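Local coordinates for protein Abbfa_003403 (Acinetobacter baumannii, PDB 4ZXH) that probably builds and releases a peptide product as a four-domain nonribosomal peptide synthetase, combining condensation, adenylation, carrier-protein and thioesterase domains in one chain, at residues H66-L71 with S163-L168; L157-V162 with D367-L372; Q117-T122 with L126-C131. All blocks are in the same frame, centred on the assembly; numbering follows the deposited sequence.

Contact 1 of 3, residues H66-L71 with S163-L168; sequences HDYPLL and SKRFGL. With PX4 (1,2-dimyristoyl-sn-glycero-3-phosphocholine), chain C.
Asp67 and Arg165 form a salt bridge between helix 56-67 and the last turn of helix 152-165, although their CA atoms, the nearest across the contact, are still 12.6 Å apart. Arg165 NH2 gives a nearly straight hydrogen bond to Asp67 OD2 (3.2 Å, N-H...O 169°), using the anti lone pair, and the acceptor lies in the guanidinium plane. The gap is spanned because the arginine chain runs extended from CG to NE. The other carboxylate oxygen is used too: His66 ND1 donates to Asp67 OD1 at 3.3 Å, in the plane of the imidazole. Asp161 OD2, on the same helix as Arg165, holds Arg165 NE in a salt bridge and is hydrogen-bonded to Tyr68 OH. That hydroxyl ends at the guanidinium edge, while CB of Asp67 sits over the centre of the tyrosine ring. Beyond Arg165, the ring of Phe166 lays one face against the lipid, its CZ 3.7 Å from C28 of one acyl chain. Gly167, at positive phi (85°), donates its N to Lys164 O at 2.9 Å, and Leu168 N reaches Ser163 O at 2.8 Å. These two bonds close helix 152-165 in a Schellman motif, beside a lipid-filled pocket of the condensation domain.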
loop_
_atom_site.group_PDB
_atom_site.type_symbol
_atom_site.label_atom_id
_atom_site.label_comp_id
_atom_site.label_asym_id
_atom_site.label_seq_id
_atom_site.Cartn_x
_atom_site.Cartn_y
_atom_site.Cartn_z
ATOM N N HIS A 66 -32.528 -33.193 0.264
ATOM C CA HIS A 66 -33.557 -33.380 1.284
ATOM C C HIS A 66 -32.985 -33.868 2.613
ATOM O O HIS A 66 -33.435 -33.448 3.675
ATOM C CB HIS A 66 -34.606 -34.379 0.783
ATOM C CG HIS A 66 -35.664 -34.705 1.789
ATOM N ND1 HIS A 66 -35.497 -35.674 2.756
ATOM C CD2 HIS A 66 -36.902 -34.194 1.978
ATOM C CE1 HIS A 66 -36.589 -35.749 3.496
ATOM N NE2 HIS A 66 -37.456 -34.860 3.047
ATOM N N ASP A 67 -31.998 -34.759 2.544
ATOM C CA ASP A 67 -31.432 -35.380 3.737
ATOM C C ASP A 67 -30.430 -34.506 4.503
ATOM O O ASP A 67 -30.216 -34.716 5.700
ATOM C CB ASP A 67 -30.755 -36.699 3.364
ATOM C CG ASP A 67 -31.749 -37.807 3.048
ATOM O OD1 ASP A 67 -32.959 -37.646 3.320
ATOM O OD2 ASP A 67 -31.309 -38.858 2.541
ATOM N N TYR A 68 -29.818 -33.543 3.817
ATOM C CA TYR A 68 -28.791 -32.693 4.420
ATOM C C TYR A 68 -29.175 -31.212 4.319
ATOM O O TYR A 68 -28.886 -30.548 3.320
ATOM C CB TYR A 68 -27.425 -32.949 3.760
ATOM C CG TYR A 68 -27.039 -34.413 3.769
ATOM C CD1 TYR A 68 -27.184 -35.188 4.928
ATOM C CD2 TYR A 68 -26.559 -35.037 2.618
ATOM C CE1 TYR A 68 -26.844 -36.537 4.944
ATOM C CE2 TYR A 68 -26.221 -36.392 2.618
ATOM C CZ TYR A 68 -26.366 -37.140 3.782
ATOM O OH TYR A 68 -26.029 -38.485 3.777
ATOM N N PRO A 69 -29.842 -30.694 5.364
ATOM C CA PRO A 69 -30.348 -29.315 5.392
ATOM C C PRO A 69 -29.275 -28.261 5.106
ATOM O O PRO A 69 -29.607 -27.194 4.603
ATOM C CB PRO A 69 -30.878 -29.174 6.813
ATOM C CG PRO A 69 -31.269 -30.572 7.195
ATOM C CD PRO A 69 -30.229 -31.449 6.571
ATOM N N LEU A 70 -28.015 -28.562 5.402
ATOM C CA LEU A 70 -26.921 -27.639 5.124
ATOM C C LEU A 70 -26.945 -27.193 3.674
ATOM O O LEU A 70 -26.723 -26.027 3.377
ATOM C CB LEU A 70 -25.571 -28.284 5.448
ATOM C CG LEU A 70 -24.317 -27.411 5.330
ATOM C CD1 LEU A 70 -24.394 -26.214 6.238
ATOM C CD2 LEU A 70 -23.119 -28.213 5.722
ATOM N N LEU A 71 -27.253 -28.126 2.781
ATOM C CA LEU A 71 -27.273 -27.858 1.355
ATOM C C LEU A 71 -28.363 -26.874 0.922
ATOM O O LEU A 71 -28.387 -26.457 -0.231
ATOM C CB LEU A 71 -27.429 -29.174 0.592
ATOM C CG LEU A 71 -26.199 -30.092 0.597
ATOM C CD1 LEU A 71 -26.433 -31.343 -0.207
ATOM C CD2 LEU A 71 -24.985 -29.355 0.047
ATOM N N SER A 163 -21.167 -41.413 -3.383
ATOM C CA SER A 163 -20.601 -42.532 -4.116
ATOM C C SER A 163 -21.298 -43.859 -3.782
ATOM O O SER A 163 -21.491 -44.706 -4.652
ATOM C CB SER A 163 -19.112 -42.633 -3.818
ATOM O OG SER A 163 -18.396 -41.612 -4.492
ATOM N N LYS A 164 -21.664 -44.044 -2.519
ATOM C CA LYS A 164 -22.383 -45.242 -2.129
ATOM C C LYS A 164 -23.756 -45.259 -2.798
ATOM O O LYS A 164 -24.208 -46.295 -3.301
ATOM C CB LYS A 164 -22.535 -45.333 -0.608
ATOM C CG LYS A 164 -23.321 -46.568 -0.162
ATOM C CD LYS A 164 -23.535 -46.598 1.337
ATOM C CE LYS A 164 -24.273 -45.344 1.824
ATOM N NZ LYS A 164 -24.467 -45.319 3.314
ATOM N N ARG A 165 -24.424 -44.113 -2.794
ATOM C CA ARG A 165 -25.741 -44.026 -3.394
ATOM C C ARG A 165 -25.667 -44.376 -4.871
ATOM O O ARG A 165 -26.610 -44.935 -5.432
ATOM C CB ARG A 165 -26.334 -42.641 -3.203
ATOM C CG ARG A 165 -26.627 -42.278 -1.760
ATOM C CD ARG A 165 -27.066 -40.838 -1.701
ATOM N NE ARG A 165 -27.172 -40.313 -0.349
ATOM C CZ ARG A 165 -28.319 -39.994 0.246
ATOM N NH1 ARG A 165 -29.466 -40.149 -0.403
ATOM N NH2 ARG A 165 -28.321 -39.506 1.486
ATOM N N PHE A 166 -24.528 -44.074 -5.486
ATOM C CA PHE A 166 -24.313 -44.378 -6.900
ATOM C C PHE A 166 -23.787 -45.781 -7.172
ATOM O O PHE A 166 -23.677 -46.173 -8.330
ATOM C CB PHE A 166 -23.359 -43.367 -7.524
ATOM C CG PHE A 166 -24.046 -42.143 -8.042
ATOM C CD1 PHE A 166 -24.739 -42.182 -9.240
ATOM C CD2 PHE A 166 -23.999 -40.954 -7.336
ATOM C CE1 PHE A 166 -25.375 -41.060 -9.722
ATOM C CE2 PHE A 166 -24.633 -39.832 -7.806
ATOM C CZ PHE A 166 -25.316 -39.879 -9.005
ATOM N N GLY A 167 -23.473 -46.533 -6.120
ATOM C CA GLY A 167 -22.940 -47.874 -6.280
ATOM C C GLY A 167 -21.437 -48.006 -6.499
ATOM O O GLY A 167 -20.982 -49.015 -7.037
ATOM N N LEU A 168 -20.664 -47.011 -6.070
ATOM C CA LEU A 168 -19.210 -47.014 -6.267
ATOM C C LEU A 168 -18.401 -47.581 -5.089
ATOM O O LEU A 168 -17.313 -48.110 -5.280
ATOM C CB LEU A 168 -18.730 -45.598 -6.580
ATOM C CG LEU A 168 -19.242 -45.082 -7.916
ATOM C CD1 LEU A 168 -18.961 -43.615 -8.058
ATOM C CD2 LEU A 168 -18.574 -45.857 -9.022
HETATM O O1 PX4 C . -29.639 -34.961 -20.282
HETATM O O2 PX4 C . -27.794 -36.149 -21.690
HETATM P P1 PX4 C . -28.735 -36.153 -20.509
HETATM O O3 PX4 C . -29.596 -37.521 -20.539
HETATM C C1 PX4 C . -30.945 -37.618 -21.000
HETATM C C2 PX4 C . -31.309 -39.101 -21.120
HETATM N N1 PX4 C . -32.749 -39.332 -21.367
HETATM C C3 PX4 C . -33.298 -38.310 -22.275
HETATM C C4 PX4 C . -32.924 -40.662 -21.976
HETATM C C5 PX4 C . -33.483 -39.310 -20.093
HETATM O O4 PX4 C . -27.872 -36.422 -19.168
HETATM C C6 PX4 C . -26.445 -36.514 -19.134
HETATM C C7 PX4 C . -25.968 -36.043 -17.764
HETATM C C8 PX4 C . -26.978 -34.981 -17.335
HETATM O O5 PX4 C . -26.642 -34.454 -16.055
HETATM C C9 PX4 C . -27.671 -34.035 -15.111
HETATM O O6 PX4 C . -28.844 -34.280 -15.332
HETATM C C10 PX4 C . -27.273 -33.307 -13.853
HETATM C C11 PX4 C . -27.331 -34.231 -12.645
HETATM C C12 PX4 C . -25.967 -34.273 -11.973
HETATM C C13 PX4 C . -26.149 -34.359 -10.464
HETATM C C14 PX4 C . -25.424 -35.574 -9.910
HETATM C C15 PX4 C . -25.949 -35.855 -8.514
HETATM C C16 PX4 C . -24.810 -35.824 -7.517
HETATM C C17 PX4 C . -25.346 -35.841 -6.098
HETATM C C18 PX4 C . -25.579 -34.415 -5.601
HETATM C C19 PX4 C . -24.507 -33.971 -4.619
HETATM C C20 PX4 C . -24.452 -32.448 -4.561
HETATM C C21 PX4 C . -23.460 -31.980 -3.496
HETATM C C22 PX4 C . -22.843 -30.629 -3.820
HETATM O O7 PX4 C . -25.949 -37.124 -16.817
HETATM C C23 PX4 C . -24.705 -37.190 -16.039
HETATM O O8 PX4 C . -23.703 -36.728 -16.551
HETATM C C24 PX4 C . -24.673 -37.794 -14.632
HETATM C C25 PX4 C . -23.298 -37.828 -13.945
HETATM C C26 PX4 C . -23.373 -38.274 -12.472
HETATM C C27 PX4 C . -22.017 -38.214 -11.742
HETATM C C28 PX4 C . -22.059 -38.702 -10.290
HETATM C C29 PX4 C . -20.700 -38.634 -9.571
HETATM C C30 PX4 C . -20.740 -39.184 -8.137
HETATM C C31 PX4 C . -19.760 -38.537 -7.128
HETATM C C32 PX4 C . -20.288 -37.181 -6.634
HETATM C C33 PX4 C . -19.716 -36.659 -5.308
HETATM C C34 PX4 C . -19.919 -35.147 -5.164
HETATM C C35 PX4 C . -20.087 -34.621 -3.735
HETATM C C36 PX4 C . -19.011 -33.609 -3.371
#

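Contact 2 of 3, residues L157-V162 with D367-L372; sequences LLLRDV and DEFKEL. With K (potassium ion), chain D; PX4 (1,2-dimyristoyl-sn-glycero-3-phosphocholine), chain C.
Arg160 and Glu368 supply the ionic part of this contact, a two-pronged, end-on salt bridge tying helix 152-165 to the loop between strands 356-360 and 382-383 of the condensation domain. NH2 donates to Glu368 OE2 at 2.7 Å and NH1 to Glu368 OE1 at 3.0 Å, with N-H...O angles of 170° and 166°. Both oxygens lie in the guanidinium plane, yet the carboxylate is turned 42° against it, so each nitrogen approaches from above the carboxylate plane. Arg160 reaches across with an extended chain, and Glu368 meets it through a bend at chi2. The third guanidinium nitrogen, NE, is occupied by the backbone oxygen of Glu171. Phe369 also turns its ring edge to the same guanidinium, CE2 lying 3.6 Å from Arg160 NH1. Apolar packing completes the interface: Leu159 CD2 rests 3.8 Å from Phe369 CD1, and the other methyl, CD1, touches lipid atom C33 at 3.5 Å. Farther along the loop, Glu371 O (2.9 Å) and Leu372 O bind the potassium ion, joined by Leu374, Ile376 and Ser391. The chemistry thus implies a loop fixed at two places, by charge pairing and by metal coordination, with Leu159 packed between Phe369 and the lipid chain.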
loop_
_atom_site.group_PDB
_atom_site.type_symbol
_atom_site.label_atom_id
_atom_site.label_comp_id
_atom_site.label_asym_id
_atom_site.label_seq_id
_atom_site.Cartn_x
_atom_site.Cartn_y
_atom_site.Cartn_z
ATOM N N LEU A 157 -16.936 -36.519 3.519
ATOM C CA LEU A 157 -18.125 -37.121 4.073
ATOM C C LEU A 157 -19.211 -37.197 3.009
ATOM O O LEU A 157 -19.946 -38.174 2.912
ATOM C CB LEU A 157 -18.616 -36.318 5.269
ATOM C CG LEU A 157 -17.837 -36.455 6.571
ATOM C CD1 LEU A 157 -18.477 -35.554 7.609
ATOM C CD2 LEU A 157 -17.862 -37.883 7.043
ATOM N N LEU A 158 -19.297 -36.156 2.197
ATOM C CA LEU A 158 -20.374 -36.058 1.242
ATOM C C LEU A 158 -20.054 -36.916 0.029
ATOM O O LEU A 158 -20.901 -37.677 -0.462
ATOM C CB LEU A 158 -20.588 -34.609 0.869
ATOM C CG LEU A 158 -21.913 -34.276 0.208
ATOM C CD1 LEU A 158 -23.033 -35.028 0.890
ATOM C CD2 LEU A 158 -22.124 -32.761 0.311
ATOM N N LEU A 159 -18.807 -36.815 -0.421
ATOM C CA LEU A 159 -18.289 -37.626 -1.523
ATOM C C LEU A 159 -18.473 -39.124 -1.284
ATOM O O LEU A 159 -18.897 -39.867 -2.169
ATOM C CB LEU A 159 -16.814 -37.322 -1.737
ATOM C CG LEU A 159 -16.073 -38.182 -2.749
ATOM C CD1 LEU A 159 -16.816 -38.187 -4.075
ATOM C CD2 LEU A 159 -14.656 -37.654 -2.926
ATOM N N ARG A 160 -18.153 -39.574 -0.080
ATOM C CA ARG A 160 -18.234 -40.985 0.181
ATOM C C ARG A 160 -19.699 -41.411 0.169
ATOM O O ARG A 160 -20.063 -42.378 -0.489
ATOM C CB ARG A 160 -17.573 -41.348 1.506
ATOM C CG ARG A 160 -17.539 -42.867 1.703
ATOM C CD ARG A 160 -16.693 -43.361 2.854
ATOM N NE ARG A 160 -16.489 -44.780 2.605
ATOM C CZ ARG A 160 -15.465 -45.271 1.911
ATOM N NH1 ARG A 160 -14.523 -44.449 1.434
ATOM N NH2 ARG A 160 -15.383 -46.581 1.692
ATOM N N ASP A 161 -20.540 -40.670 0.875
ATOM C CA ASP A 161 -21.966 -40.955 0.891
ATOM C C ASP A 161 -22.583 -40.998 -0.510
ATOM O O ASP A 161 -23.283 -41.946 -0.850
ATOM C CB ASP A 161 -22.693 -39.920 1.732
ATOM C CG ASP A 161 -24.093 -40.347 2.099
ATOM O OD1 ASP A 161 -24.239 -41.271 2.945
ATOM O OD2 ASP A 161 -25.040 -39.736 1.557
ATOM N N VAL A 162 -22.318 -39.987 -1.330
ATOM C CA VAL A 162 -22.954 -39.940 -2.640
ATOM C C VAL A 162 -22.432 -41.055 -3.549
ATOM O O VAL A 162 -23.173 -41.608 -4.362
ATOM C CB VAL A 162 -22.757 -38.574 -3.292
ATOM C CG1 VAL A 162 -23.316 -38.559 -4.708
ATOM C CG2 VAL A 162 -23.451 -37.531 -2.458
ATOM N N ASP A 367 -9.549 -44.325 1.303
ATOM C CA ASP A 367 -8.534 -45.012 0.500
ATOM C C ASP A 367 -8.883 -45.166 -0.988
ATOM O O ASP A 367 -8.033 -44.912 -1.854
ATOM C CB ASP A 367 -8.244 -46.386 1.099
ATOM C CG ASP A 367 -7.541 -46.300 2.451
ATOM O OD1 ASP A 367 -7.045 -45.207 2.805
ATOM O OD2 ASP A 367 -7.483 -47.329 3.163
ATOM N N GLU A 368 -10.127 -45.563 -1.278
ATOM C CA GLU A 368 -10.614 -45.705 -2.655
ATOM C C GLU A 368 -10.482 -44.422 -3.467
ATOM O O GLU A 368 -10.418 -44.477 -4.693
ATOM C CB GLU A 368 -12.087 -46.142 -2.679
ATOM C CG GLU A 368 -12.454 -47.383 -1.851
ATOM C CD GLU A 368 -12.784 -47.042 -0.398
ATOM O OE1 GLU A 368 -12.334 -45.980 0.089
ATOM O OE2 GLU A 368 -13.508 -47.820 0.254
ATOM N N PHE A 369 -10.447 -43.277 -2.777
ATOM C CA PHE A 369 -10.442 -41.956 -3.410
ATOM C C PHE A 369 -9.091 -41.260 -3.358
ATOM O O PHE A 369 -8.973 -40.107 -3.785
ATOM C CB PHE A 369 -11.471 -41.035 -2.745
ATOM C CG PHE A 369 -12.868 -41.551 -2.792
ATOM C CD1 PHE A 369 -13.722 -41.177 -3.813
ATOM C CD2 PHE A 369 -13.335 -42.416 -1.816
ATOM C CE1 PHE A 369 -15.034 -41.661 -3.857
ATOM C CE2 PHE A 369 -14.634 -42.913 -1.862
ATOM C CZ PHE A 369 -15.486 -42.525 -2.881
ATOM N N LYS A 370 -8.084 -41.941 -2.818
ATOM C CA LYS A 370 -6.763 -41.346 -2.619
ATOM C C LYS A 370 -6.222 -40.716 -3.909
ATOM O O LYS A 370 -6.078 -39.497 -4.011
ATOM C CB LYS A 370 -5.799 -42.406 -2.086
ATOM C CG LYS A 370 -4.343 -41.975 -1.939
ATOM C CD LYS A 370 -3.464 -43.161 -1.487
ATOM C CE LYS A 370 -1.968 -42.882 -1.680
ATOM N NZ LYS A 370 -1.583 -42.747 -3.123
ATOM N N GLU A 371 -5.967 -41.547 -4.907
ATOM C CA GLU A 371 -5.379 -41.067 -6.146
ATOM C C GLU A 371 -6.301 -40.118 -6.938
ATOM O O GLU A 371 -5.808 -39.234 -7.636
ATOM C CB GLU A 371 -4.954 -42.265 -7.000
ATOM C CG GLU A 371 -4.014 -43.187 -6.243
ATOM C CD GLU A 371 -3.401 -44.264 -7.116
ATOM O OE1 GLU A 371 -3.576 -44.197 -8.345
ATOM O OE2 GLU A 371 -2.748 -45.188 -6.575
ATOM N N LEU A 372 -7.621 -40.271 -6.814
ATOM C CA LEU A 372 -8.561 -39.361 -7.493
ATOM C C LEU A 372 -8.474 -37.927 -6.981
ATOM O O LEU A 372 -8.735 -36.985 -7.721
ATOM C CB LEU A 372 -10.006 -39.830 -7.335
ATOM C CG LEU A 372 -10.462 -41.045 -8.132
ATOM C CD1 LEU A 372 -11.916 -41.339 -7.820
ATOM C CD2 LEU A 372 -10.270 -40.796 -9.606
HETATM K K K D . -6.208 -36.876 -9.285
HETATM O O1 PX4 C . -29.639 -34.961 -20.282
HETATM O O2 PX4 C . -27.794 -36.149 -21.690
HETATM P P1 PX4 C . -28.735 -36.153 -20.509
HETATM O O3 PX4 C . -29.596 -37.521 -20.539
HETATM C C1 PX4 C . -30.945 -37.618 -21.000
HETATM C C2 PX4 C . -31.309 -39.101 -21.120
HETATM N N1 PX4 C . -32.749 -39.332 -21.367
HETATM C C3 PX4 C . -33.298 -38.310 -22.275
HETATM C C4 PX4 C . -32.924 -40.662 -21.976
HETATM C C5 PX4 C . -33.483 -39.310 -20.093
HETATM O O4 PX4 C . -27.872 -36.422 -19.168
HETATM C C6 PX4 C . -26.445 -36.514 -19.134
HETATM C C7 PX4 C . -25.968 -36.043 -17.764
HETATM C C8 PX4 C . -26.978 -34.981 -17.335
HETATM O O5 PX4 C . -26.642 -34.454 -16.055
HETATM C C9 PX4 C . -27.671 -34.035 -15.111
HETATM O O6 PX4 C . -28.844 -34.280 -15.332
HETATM C C10 PX4 C . -27.273 -33.307 -13.853
HETATM C C11 PX4 C . -27.331 -34.231 -12.645
HETATM C C12 PX4 C . -25.967 -34.273 -11.973
HETATM C C13 PX4 C . -26.149 -34.359 -10.464
HETATM C C14 PX4 C . -25.424 -35.574 -9.910
HETATM C C15 PX4 C . -25.949 -35.855 -8.514
HETATM C C16 PX4 C . -24.810 -35.824 -7.517
HETATM C C17 PX4 C . -25.346 -35.841 -6.098
HETATM C C18 PX4 C . -25.579 -34.415 -5.601
HETATM C C19 PX4 C . -24.507 -33.971 -4.619
HETATM C C20 PX4 C . -24.452 -32.448 -4.561
HETATM C C21 PX4 C . -23.460 -31.980 -3.496
HETATM C C22 PX4 C . -22.843 -30.629 -3.820
HETATM O O7 PX4 C . -25.949 -37.124 -16.817
HETATM C C23 PX4 C . -24.705 -37.190 -16.039
HETATM O O8 PX4 C . -23.703 -36.728 -16.551
HETATM C C24 PX4 C . -24.673 -37.794 -14.632
HETATM C C25 PX4 C . -23.298 -37.828 -13.945
HETATM C C26 PX4 C . -23.373 -38.274 -12.472
HETATM C C27 PX4 C . -22.017 -38.214 -11.742
HETATM C C28 PX4 C . -22.059 -38.702 -10.290
HETATM C C29 PX4 C . -20.700 -38.634 -9.571
HETATM C C30 PX4 C . -20.740 -39.184 -8.137
HETATM C C31 PX4 C . -19.760 -38.537 -7.128
HETATM C C32 PX4 C . -20.288 -37.181 -6.634
HETATM C C33 PX4 C . -19.716 -36.659 -5.308
HETATM C C34 PX4 C . -19.919 -35.147 -5.164
HETATM C C35 PX4 C . -20.087 -34.621 -3.735
HETATM C C36 PX4 C . -19.011 -33.609 -3.371
#

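Contact 3 of 3, residues Q117-T122 with L126-C131; sequences QPFDLT and LWRIHC
The guanidinium of Arg128 lies flat on the ring of Phe119 while both of its terminal nitrogens converge on one carbonyl, that of Gln117. The planes are only 13° apart, and Arg128 CZ stands 4.4 Å from the Phe119 centroid, an off-centre cation-pi stack in which NH1 lies over the ring centre. Arg128 NH2 reaches Gln117 O at 3.0 Å and Arg128 NH1 reaches the same oxygen at 3.2 Å, both from one face of the carbonyl. The oxygen is in the guanidinium plane, but NH1 stands well above the carbonyl plane, and the bonds are bent (153° and 142°). Asn40 ND2 is a further donor to this oxygen. Arg128 arrives there through a bend at chi3, which swings the planar end against one face of the Phe119 ring. Its NE then donates to His130 NE2 at 3.0 Å, so every guanidinium nitrogen is engaged. Gln117 OE1 hangs over the guanidinium face opposite Phe119 and also meets the edge of the His130 ring at CE1.

Phe119 also touches the backbone at Trp127 obliquely, CE1 lying 3.4 Å from Trp127 N. At the turn end, Leu121 CD2 meets Leu126 CD1 at 3.7 Å, the side chains crossing at about a right angle. Asp120 OD1 accepts from Thr122 N at 3.1 Å in an Asx turn and also from Thr122 OG1. Where the loop after helix 104-115 folds back along strand 127-135 of a condensation-domain sheet, the chemistry implies that a buried arginine, probably cationic, is accommodated by a carbonyl, an imidazole and an aromatic face.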
loop_
_atom_site.group_PDB
_atom_site.type_symbol
_atom_site.label_atom_id
_atom_site.label_comp_id
_atom_site.label_asym_id
_atom_site.label_seq_id
_atom_site.Cartn_x
_atom_site.Cartn_y
_atom_site.Cartn_z
ATOM N N GLN A 117 -16.503 -18.696 -10.983
ATOM C CA GLN A 117 -17.569 -17.704 -10.957
ATOM C C GLN A 117 -17.941 -17.567 -9.494
ATOM O O GLN A 117 -17.971 -18.553 -8.756
ATOM C CB GLN A 117 -18.750 -18.115 -11.838
ATOM C CG GLN A 117 -18.452 -17.977 -13.333
ATOM C CD GLN A 117 -19.203 -18.982 -14.239
ATOM O OE1 GLN A 117 -19.890 -19.904 -13.783
ATOM N NE2 GLN A 117 -19.038 -18.802 -15.543
ATOM N N PRO A 118 -18.131 -16.334 -9.047
ATOM C CA PRO A 118 -18.212 -16.068 -7.612
ATOM C C PRO A 118 -19.587 -16.377 -7.071
ATOM O O PRO A 118 -20.520 -16.375 -7.858
ATOM C CB PRO A 118 -17.910 -14.558 -7.518
ATOM C CG PRO A 118 -18.400 -14.012 -8.796
ATOM C CD PRO A 118 -18.146 -15.100 -9.843
ATOM N N PHE A 119 -19.703 -16.620 -5.770
ATOM C CA PHE A 119 -21.001 -16.812 -5.135
ATOM C C PHE A 119 -21.470 -15.534 -4.441
ATOM O O PHE A 119 -20.662 -14.756 -3.962
ATOM C CB PHE A 119 -20.941 -17.937 -4.093
ATOM C CG PHE A 119 -20.769 -19.319 -4.670
ATOM C CD1 PHE A 119 -21.874 -20.140 -4.886
ATOM C CD2 PHE A 119 -19.504 -19.818 -4.951
ATOM C CE1 PHE A 119 -21.722 -21.408 -5.397
ATOM C CE2 PHE A 119 -19.343 -21.086 -5.461
ATOM C CZ PHE A 119 -20.451 -21.885 -5.688
ATOM N N ASP A 120 -22.780 -15.335 -4.391
ATOM C CA ASP A 120 -23.406 -14.387 -3.482
ATOM C C ASP A 120 -23.920 -15.183 -2.290
ATOM O O ASP A 120 -24.906 -15.922 -2.399
ATOM C CB ASP A 120 -24.542 -13.646 -4.181
ATOM C CG ASP A 120 -25.177 -12.559 -3.312
ATOM O OD1 ASP A 120 -25.001 -12.553 -2.064
ATOM O OD2 ASP A 120 -25.855 -11.689 -3.904
ATOM N N LEU A 121 -23.259 -15.049 -1.151
ATOM C CA LEU A 121 -23.557 -15.943 -0.046
ATOM C C LEU A 121 -24.937 -15.678 0.548
ATOM O O LEU A 121 -25.432 -16.466 1.342
ATOM C CB LEU A 121 -22.480 -15.828 1.033
ATOM C CG LEU A 121 -21.069 -16.220 0.588
ATOM C CD1 LEU A 121 -20.102 -16.137 1.747
ATOM C CD2 LEU A 121 -21.061 -17.601 -0.030
ATOM N N THR A 122 -25.570 -14.582 0.156
ATOM C CA THR A 122 -26.888 -14.252 0.699
ATOM C C THR A 122 -28.042 -14.892 -0.086
ATOM O O THR A 122 -29.202 -14.867 0.349
ATOM C CB THR A 122 -27.096 -12.746 0.730
ATOM O OG1 THR A 122 -27.452 -12.291 -0.575
ATOM C CG2 THR A 122 -25.814 -12.063 1.147
ATOM N N LEU A 126 -25.452 -22.256 -2.132
ATOM C CA LEU A 126 -24.038 -21.857 -2.066
ATOM C C LEU A 126 -23.135 -22.954 -2.628
ATOM O O LEU A 126 -22.008 -23.158 -2.174
ATOM C CB LEU A 126 -23.609 -21.525 -0.645
ATOM C CG LEU A 126 -24.438 -20.545 0.183
ATOM C CD1 LEU A 126 -23.581 -19.928 1.229
ATOM C CD2 LEU A 126 -25.140 -19.490 -0.642
ATOM N N TRP A 127 -23.649 -23.654 -3.630
ATOM C CA TRP A 127 -22.895 -24.681 -4.317
ATOM C C TRP A 127 -23.441 -24.813 -5.735
ATOM O O TRP A 127 -24.570 -24.399 -6.004
ATOM C CB TRP A 127 -22.976 -26.006 -3.559
ATOM C CG TRP A 127 -24.373 -26.409 -3.221
ATOM C CD1 TRP A 127 -25.114 -25.990 -2.154
ATOM C CD2 TRP A 127 -25.192 -27.333 -3.940
ATOM N NE1 TRP A 127 -26.356 -26.588 -2.171
ATOM C CE2 TRP A 127 -26.425 -27.426 -3.257
ATOM C CE3 TRP A 127 -25.005 -28.102 -5.091
ATOM C CZ2 TRP A 127 -27.468 -28.251 -3.695
ATOM C CZ3 TRP A 127 -26.049 -28.936 -5.527
ATOM C CH2 TRP A 127 -27.259 -28.994 -4.835
ATOM N N ARG A 128 -22.620 -25.349 -6.639
ATOM C CA ARG A 128 -22.990 -25.536 -8.046
ATOM C C ARG A 128 -22.414 -26.830 -8.580
ATOM O O ARG A 128 -21.405 -27.334 -8.080
ATOM C CB ARG A 128 -22.470 -24.414 -8.916
ATOM C CG ARG A 128 -22.870 -23.038 -8.503
ATOM C CD ARG A 128 -22.514 -22.093 -9.618
ATOM N NE ARG A 128 -21.085 -22.084 -9.926
ATOM C CZ ARG A 128 -20.256 -21.126 -9.513
ATOM N NH1 ARG A 128 -20.726 -20.129 -8.771
ATOM N NH2 ARG A 128 -18.972 -21.148 -9.856
ATOM N N ILE A 129 -23.049 -27.346 -9.623
ATOM C CA ILE A 129 -22.522 -28.476 -10.358
ATOM C C ILE A 129 -22.348 -28.074 -11.807
ATOM O O ILE A 129 -23.305 -27.609 -12.434
ATOM C CB ILE A 129 -23.452 -29.691 -10.278
ATOM C CG1 ILE A 129 -23.627 -30.115 -8.826
ATOM C CG2 ILE A 129 -22.901 -30.823 -11.132
ATOM C CD1 ILE A 129 -24.813 -31.009 -8.607
ATOM N N HIS A 130 -21.141 -28.244 -12.340
ATOM C CA HIS A 130 -20.867 -27.891 -13.732
ATOM C C HIS A 130 -20.638 -29.161 -14.539
ATOM O O HIS A 130 -19.717 -29.906 -14.233
ATOM C CB HIS A 130 -19.636 -26.988 -13.837
ATOM C CG HIS A 130 -19.817 -25.612 -13.273
ATOM N ND1 HIS A 130 -20.203 -24.536 -14.044
ATOM C CD2 HIS A 130 -19.613 -25.123 -12.026
ATOM C CE1 HIS A 130 -20.255 -23.450 -13.289
ATOM N NE2 HIS A 130 -19.904 -23.777 -12.060
ATOM N N CYS A 131 -21.453 -29.411 -15.560
ATOM C CA CYS A 131 -21.313 -30.632 -16.367
ATOM C C CYS A 131 -20.896 -30.367 -17.805
ATOM O O CYS A 131 -21.317 -29.394 -18.413
ATOM C CB CYS A 131 -22.616 -31.423 -16.389
ATOM S SG CYS A 131 -23.303 -31.686 -14.778
#

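All three contacts lie in the condensation domain. Contacts 1 and 2 have centres about 12 Å apart and share helix 152-165, with Ser163 OG packing 3.4 Å from Phe369 CE1; along the chain their segments alternate. Contact 3 is nested within the loop closed by contact 1, their centres about 18 Å apart, and the two join where Trp127 NE1 meets Leu71 O at 2.8 Å. Contacts 2 and 3 come in series, about 22 Å apart between centres and about 8 Å between nearest atoms. Strand 127-135 of contact 3 belongs to the sheet that also holds 387-391, on whose Leu387 Phe166 and Leu168 of contact 1 pack. Through Phe166, Leu159, Val162 and Trp127, each contact contributes to the wall of one lipid pocket.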